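Local coordinates for protein H127A/Y244A mutant of alginate lyase AlyC3 in complex with dimannuronate (Psychromonas sp., PDB 7C8F) that probably cleaves alginate by beta-elimination as a PL7-family lyase, and here, as a double mutant, holds dimannuronate in its binding groove, at residues B[113-116]-B[117-120]; B[148-152]-B[153-157]. All blocks are in the same frame, centred on the assembly; numbering follows the deposited sequence.

Contact 1 of 2, residues B[113-116]-B[117-120]; sequences SNSK and QNEI. With BEM (beta-D-mannopyranuronic acid), chain D.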
ATOM      1  N   SER B 113      -1.116  -7.132  37.586  1.00 29.57           N
ATOM      2  CA  SER B 113      -1.606  -6.417  36.430  1.00 26.71           C
ATOM      3  C   SER B 113      -3.084  -6.206  36.369  1.00 28.01           C
ATOM      4  O   SER B 113      -3.847  -7.047  36.702  1.00 31.23           O
ATOM      5  CB  SER B 113      -1.219  -7.183  35.134  1.00 24.28           C
ATOM      6  OG  SER B 113      -1.687  -6.539  33.994  1.00 23.08           O
ATOM      7  N   ASN B 114      -3.468  -5.058  35.911  1.00 31.14           N
ATOM      8  CA  ASN B 114      -4.865  -4.789  35.605  1.00 38.96           C
ATOM      9  C   ASN B 114      -5.077  -4.540  34.117  1.00 34.71           C
ATOM     10  O   ASN B 114      -6.081  -3.939  33.727  1.00 36.38           O
ATOM     11  CB  ASN B 114      -5.406  -3.635  36.450  1.00 51.52           C
ATOM     12  CG  ASN B 114      -4.820  -2.296  36.058  1.00 45.54           C
ATOM     13  OD1 ASN B 114      -3.778  -2.224  35.407  1.00 69.68           O
ATOM     14  ND2 ASN B 114      -5.489  -1.221  36.462  1.00 47.76           N
ATOM     15  N   SER B 115      -4.140  -4.986  33.283  1.00 27.77           N
ATOM     16  CA  SER B 115      -4.306  -4.878  31.842  1.00 28.04           C
ATOM     17  C   SER B 115      -5.429  -5.796  31.380  1.00 24.15           C
ATOM     18  O   SER B 115      -5.594  -6.905  31.895  1.00 27.39           O
ATOM     19  CB  SER B 115      -3.007  -5.282  31.138  1.00 25.29           C
ATOM     20  OG  SER B 115      -3.181  -5.313  29.728  1.00 24.48           O
ATOM     21  N   LYS B 116      -6.200  -5.324  30.397  1.00 27.94           N
ATOM     22  CA  LYS B 116      -7.182  -6.176  29.743  1.00 28.03           C
ATOM     23  C   LYS B 116      -6.533  -7.145  28.762  1.00 28.54           C
ATOM     24  O   LYS B 116      -7.166  -8.133  28.371  1.00 32.99           O
ATOM     25  CB  LYS B 116      -8.219  -5.323  29.009  1.00 37.46           C
ATOM     26  CG  LYS B 116      -8.962  -4.333  29.901  1.00 45.75           C
ATOM     27  CD  LYS B 116      -9.950  -3.494  29.096  1.00 80.32           C
ATOM     28  CE  LYS B 116     -11.153  -4.312  28.631  1.00 70.64           C
ATOM     29  NZ  LYS B 116     -12.181  -4.481  29.702  1.00 64.92           N
ATOM     30  N   GLN B 117      -5.282  -6.896  28.378  1.00 24.86           N
ATOM     31  CA  GLN B 117      -4.589  -7.709  27.388  1.00 22.50           C
ATOM     32  C   GLN B 117      -3.791  -8.842  28.030  1.00 19.97           C
ATOM     33  O   GLN B 117      -3.970 -10.016  27.682  1.00 19.24           O
ATOM     34  CB  GLN B 117      -3.666  -6.801  26.569  1.00 23.68           C
ATOM     35  CG  GLN B 117      -3.158  -7.421  25.299  1.00 29.86           C
ATOM     36  CD  GLN B 117      -2.555  -6.391  24.377  1.00 25.72           C
ATOM     37  OE1 GLN B 117      -2.583  -5.193  24.661  1.00 29.72           O
ATOM     38  NE2 GLN B 117      -2.000  -6.851  23.266  1.00 26.74           N
ATOM     39  N   ASN B 118      -2.907  -8.522  28.975  1.00 20.10           N
ATOM     40  CA  ASN B 118      -2.127  -9.528  29.694  1.00 18.75           C
ATOM     41  C   ASN B 118      -1.435 -10.499  28.733  1.00 19.21           C
ATOM     42  O   ASN B 118      -1.662 -11.711  28.743  1.00 18.62           O
ATOM     43  CB  ASN B 118      -2.968 -10.241  30.761  1.00 19.88           C
ATOM     44  CG  ASN B 118      -3.022  -9.455  32.058  1.00 28.06           C
ATOM     45  OD1 ASN B 118      -2.396  -8.400  32.174  1.00 23.68           O
ATOM     46  ND2 ASN B 118      -3.764  -9.956  33.033  1.00 26.91           N
ATOM     47  N   GLU B 119      -0.552  -9.924  27.901  1.00 18.18           N
ATOM     48  CA  GLU B 119       0.257 -10.664  26.937  1.00 19.05           C
ATOM     49  C   GLU B 119       1.722 -10.273  27.091  1.00 17.23           C
ATOM     50  O   GLU B 119       2.042  -9.152  27.501  1.00 17.20           O
ATOM     51  CB  GLU B 119      -0.181 -10.360  25.478  1.00 15.56           C
ATOM     52  CG  GLU B 119      -1.581 -10.874  25.159  1.00 16.38           C
ATOM     53  CD  GLU B 119      -2.169 -10.320  23.887  1.00 19.00           C
ATOM     54  OE1 GLU B 119      -1.455  -9.632  23.119  1.00 19.71           O
ATOM     55  OE2 GLU B 119      -3.368 -10.573  23.652  1.00 21.70           O
ATOM     56  N   ILE B 120       2.609 -11.215  26.769  1.00 15.09           N
ATOM     57  CA  ILE B 120       4.027 -10.944  26.528  1.00 15.80           C
ATOM     58  C   ILE B 120       4.301 -11.321  25.081  1.00 15.40           C
ATOM     59  O   ILE B 120       4.101 -12.477  24.696  1.00 15.55           O
ATOM     60  CB  ILE B 120       4.943 -11.751  27.468  1.00 18.22           C
ATOM     61  CG1 ILE B 120       4.745 -11.309  28.920  1.00 19.52           C
ATOM     62  CG2 ILE B 120       6.429 -11.580  27.034  1.00 17.66           C
ATOM     63  CD1 ILE B 120       5.203 -12.349  29.947  1.00 20.20           C
TER
HETATM   64  C1  BEM D   2       0.905  -2.690  19.187  1.00 65.95           C
HETATM   65  C2  BEM D   2       0.285  -3.154  20.501  1.00 63.43           C
HETATM   66  O2  BEM D   2      -0.733  -2.250  20.904  1.00 84.87           O
HETATM   67  C3  BEM D   2      -0.379  -4.493  20.286  1.00 52.56           C
HETATM   68  O3  BEM D   2      -1.125  -4.856  21.399  1.00 34.39           O
HETATM   69  C4  BEM D   2      -1.445  -4.278  19.270  1.00 53.60           C
HETATM   70  O4  BEM D   2      -2.317  -5.366  19.192  1.00 85.04           O
HETATM   71  C5  BEM D   2      -0.762  -3.954  17.991  1.00 47.65           C
HETATM   72  O5  BEM D   2      -0.097  -2.737  18.211  1.00 39.25           O
HETATM   73  C6  BEM D   2      -1.761  -3.808  16.916  1.00 21.65           C
HETATM   74  O6B BEM D   2      -2.173  -2.708  16.636  1.00 25.04           O
HETATM   75  O6A BEM D   2      -1.931  -4.788  16.251  1.00 20.00           O

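Contact 2 of 2, residues B[148-152]-B[153-157]; sequences KEDAN and SVKGH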
ATOM      1  N   LYS B 148      -0.174 -15.621  26.396  1.00 16.11           N
ATOM      2  CA  LYS B 148      -1.365 -14.888  26.814  1.00 17.66           C
ATOM      3  C   LYS B 148      -1.950 -15.523  28.065  1.00 18.88           C
ATOM      4  O   LYS B 148      -2.155 -16.738  28.109  1.00 17.95           O
ATOM      5  CB  LYS B 148      -2.416 -14.832  25.700  1.00 16.83           C
ATOM      6  CG  LYS B 148      -3.618 -13.952  26.033  1.00 17.81           C
ATOM      7  CD  LYS B 148      -4.453 -13.660  24.797  1.00 21.27           C
ATOM      8  CE  LYS B 148      -5.673 -12.799  25.122  1.00 22.52           C
ATOM      9  NZ  LYS B 148      -5.308 -11.413  25.531  1.00 22.79           N
ATOM     10  N   GLU B 149      -2.261 -14.693  29.058  1.00 17.58           N
ATOM     11  CA  GLU B 149      -2.722 -15.235  30.332  1.00 17.24           C
ATOM     12  C   GLU B 149      -4.062 -15.956  30.179  1.00 19.15           C
ATOM     13  O   GLU B 149      -4.219 -17.090  30.649  1.00 20.27           O
ATOM     14  CB  GLU B 149      -2.816 -14.125  31.380  1.00 18.72           C
ATOM     15  CG  GLU B 149      -3.277 -14.651  32.735  1.00 22.16           C
ATOM     16  CD  GLU B 149      -3.552 -13.544  33.735  1.00 65.15           C
ATOM     17  OE1 GLU B 149      -2.922 -13.550  34.812  1.00 47.97           O
ATOM     18  OE2 GLU B 149      -4.397 -12.672  33.444  1.00 53.06           O
ATOM     19  N   ASP B 150      -5.034 -15.321  29.521  1.00 18.01           N
ATOM     20  CA  ASP B 150      -6.391 -15.872  29.491  1.00 19.41           C
ATOM     21  C   ASP B 150      -7.096 -15.354  28.245  1.00 21.92           C
ATOM     22  O   ASP B 150      -7.406 -14.163  28.157  1.00 24.16           O
ATOM     23  CB  ASP B 150      -7.145 -15.470  30.755  1.00 23.24           C
ATOM     24  CG  ASP B 150      -8.495 -16.152  30.867  1.00 33.11           C
ATOM     25  OD1 ASP B 150      -9.011 -16.607  29.830  1.00 33.52           O
ATOM     26  OD2 ASP B 150      -9.038 -16.230  31.990  1.00 56.45           O
ATOM     27  N   ALA B 151      -7.336 -16.240  27.288  1.00 21.34           N
ATOM     28  CA  ALA B 151      -8.087 -15.912  26.080  1.00 21.80           C
ATOM     29  C   ALA B 151      -9.400 -16.682  26.150  1.00 22.14           C
ATOM     30  O   ALA B 151      -9.436 -17.881  25.865  1.00 21.55           O
ATOM     31  CB  ALA B 151      -7.300 -16.289  24.829  1.00 23.09           C
ATOM     32  N   ASN B 152     -10.470 -15.976  26.511  1.00 27.55           N
ATOM     33  CA  ASN B 152     -11.800 -16.545  26.751  1.00 36.15           C
ATOM     34  C   ASN B 152     -11.726 -17.934  27.392  1.00 27.38           C
ATOM     35  O   ASN B 152     -12.244 -18.932  26.887  1.00 31.33           O
ATOM     36  CB  ASN B 152     -12.722 -16.462  25.524  1.00 52.44           C
ATOM     37  CG  ASN B 152     -12.547 -17.617  24.559  1.00 91.09           C
ATOM     38  OD1 ASN B 152     -11.433 -17.944  24.151  1.00 93.37           O
ATOM     39  ND2 ASN B 152     -13.662 -18.246  24.187  1.00 38.26           N
ATOM     40  N   SER B 153     -11.066 -17.967  28.545  1.00 23.87           N
ATOM     41  CA  SER B 153     -10.927 -19.121  29.426  1.00 21.23           C
ATOM     42  C   SER B 153      -9.819 -20.086  29.011  1.00 25.55           C
ATOM     43  O   SER B 153      -9.588 -21.063  29.722  1.00 23.55           O
ATOM     44  CB  SER B 153     -12.237 -19.906  29.633  1.00 32.53           C
ATOM     45  OG  SER B 153     -13.247 -19.075  30.176  1.00 71.79           O
ATOM     46  N   VAL B 154      -9.139 -19.857  27.889  1.00 20.00           N
ATOM     47  CA  VAL B 154      -8.005 -20.683  27.486  1.00 19.91           C
ATOM     48  C   VAL B 154      -6.754 -20.017  28.053  1.00 16.50           C
ATOM     49  O   VAL B 154      -6.370 -18.927  27.615  1.00 19.58           O
ATOM     50  CB  VAL B 154      -7.933 -20.822  25.961  1.00 19.18           C
ATOM     51  CG1 VAL B 154      -6.703 -21.625  25.557  1.00 20.19           C
ATOM     52  CG2 VAL B 154      -9.224 -21.478  25.416  1.00 18.76           C
ATOM     53  N   LYS B 155      -6.115 -20.664  29.022  1.00 17.99           N
ATOM     54  CA  LYS B 155      -5.120 -20.007  29.867  1.00 19.46           C
ATOM     55  C   LYS B 155      -3.704 -20.471  29.542  1.00 18.30           C
ATOM     56  O   LYS B 155      -3.449 -21.670  29.378  1.00 18.73           O
ATOM     57  CB  LYS B 155      -5.428 -20.244  31.349  1.00 20.59           C
ATOM     58  CG  LYS B 155      -6.751 -19.621  31.789  1.00 23.55           C
ATOM     59  CD  LYS B 155      -6.953 -19.715  33.296  1.00 34.46           C
ATOM     60  CE  LYS B 155      -8.363 -19.299  33.697  1.00 41.01           C
ATOM     61  NZ  LYS B 155      -8.433 -17.922  34.257  1.00 66.08           N
ATOM     62  N   GLY B 156      -2.784 -19.512  29.428  1.00 16.21           N
ATOM     63  CA  GLY B 156      -1.382 -19.857  29.311  1.00 18.24           C
ATOM     64  C   GLY B 156      -0.995 -20.521  28.009  1.00 16.27           C
ATOM     65  O   GLY B 156      -0.100 -21.369  27.995  1.00 17.67           O
ATOM     66  N   HIS B 157      -1.651 -20.159  26.907  1.00 16.05           N
ATOM     67  CA  HIS B 157      -1.243 -20.651  25.600  1.00 14.94           C
ATOM     68  C   HIS B 157      -0.375 -19.624  24.882  1.00 14.90           C
ATOM     69  O   HIS B 157      -0.423 -18.421  25.157  1.00 15.40           O
ATOM     70  CB  HIS B 157      -2.458 -20.958  24.718  1.00 17.35           C
ATOM     71  CG  HIS B 157      -3.150 -22.239  25.062  1.00 14.53           C
ATOM     72  ND1 HIS B 157      -3.644 -23.095  24.104  1.00 14.85           N
ATOM     73  CD2 HIS B 157      -3.419 -22.812  26.261  1.00 18.61           C
ATOM     74  CE1 HIS B 157      -4.220 -24.133  24.700  1.00 16.28           C
ATOM     75  NE2 HIS B 157      -4.080 -23.992  26.007  1.00 18.44           N
TER
HETATM   76  O   HOH W   1      -3.886 -18.215  26.533  1.00 17.66           O

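Contact 1 of 2, residues B[113-116]-B[117-120]
S115 meets Q117 and N118 where the chain bends: the loop 113-116 runs into a tight bend at K116-N118, just ahead of the strand that begins at E119, and N118 is carried through this bend with positive phi (51°). The OG of S115 sits inside the bend. S115 OG accepts from Q117 N at 3.0 Å. A weak bond from N118 N reaches the same S115 OG at 3.3 Å. S113 grips the bend from further out. With its hydroxyl trans to the main-chain nitrogen (chi1 179°), OG takes the amide hydrogen of S115 N at 3.0 Å, closing an ST turn, and donates to N118 OD1 at 2.7 Å, in the carbonyl plane and on a lone pair. The amide of N118, a buried side chain, is also held at its other end, since ND2 bonds to E149. Q117 sends its side chain the other way, extended beyond CG, and its NE2 is used twice. One hydrogen is given almost straight to O3 of the bound mannuronate, NE2 to O3 being 2.9 Å at an N-H...O angle of 169°. A second bond, 2.8 Å from NE2 to E119 OE1, comes from above the carboxylate plane and fixes the amide's rotation. R144 pairs with that same E119 oxygen. N118 and E119 together face Q245 in a G1 beta bulge, which opens strand 119-129 right after Q117, a residue of the sugar-binding pocket.

Contact 2 of 2, residues B[148-152]-B[153-157]
D150 faces K155 across a short antiparallel hairpin, and its carboxylate works on two fronts. OD1 receives S153 N at 2.8 Å, nearly along its own C-O bond, while OD2 forms a salt bridge with K155 NZ at 2.9 Å, the ammonium lying above the carboxylate plane. Chi1 of D150, -173°, carries the carboxylate toward the turn, within range of both donors. A151 to V154 is a type I' beta turn, the tight two-residue connection of a beta hairpin, closed by A151 N to V154 O at 2.9 Å and V154 N to A151 O at 2.8 Å. This paired backbone and the grip of D150 are the tight part; the exposed turn residues N152 and S153 form the looser, solvent side, and K155 is exposed too, though tied down at its ammonium. Within 153-157, V154 CG1 lies 3.4 Å above the imidazole plane of H157, over the ring centre, and W159 touches both A151 and V154. D193 holds ND1 of that ring. Near the base of the hairpin a water bridges the two segments, donating to K148 O and V154 O and accepting from H157 N at 3.0 Å. Beside it G156 gives its N-H to E149 O at 3.1 Å and, weakly, to K148 O.

Contacts 1 and 2 lie side by side, their centres about 11 Å apart, and are joined by side chains from K148 and E149 and by a backbone hydrogen bond between N118 and E149. K148 NZ makes a salt bridge with E119 OE2 at 2.8 Å and also bonds to Q117 O, while E149 OE2 lies 2.8 Å from N118 ND2, a probable hydrogen bond. The bend of 113-120 is thus tied to the base of the 150-155 hairpin. Only contact 1 touches the sugar, through Q117. K148 thus lies in the second shell, where it probably helps to position E119, which accepts from the Q117 amide beside the sugar. Y189, H140 and K170 add further hydrogen bonds to the sugar.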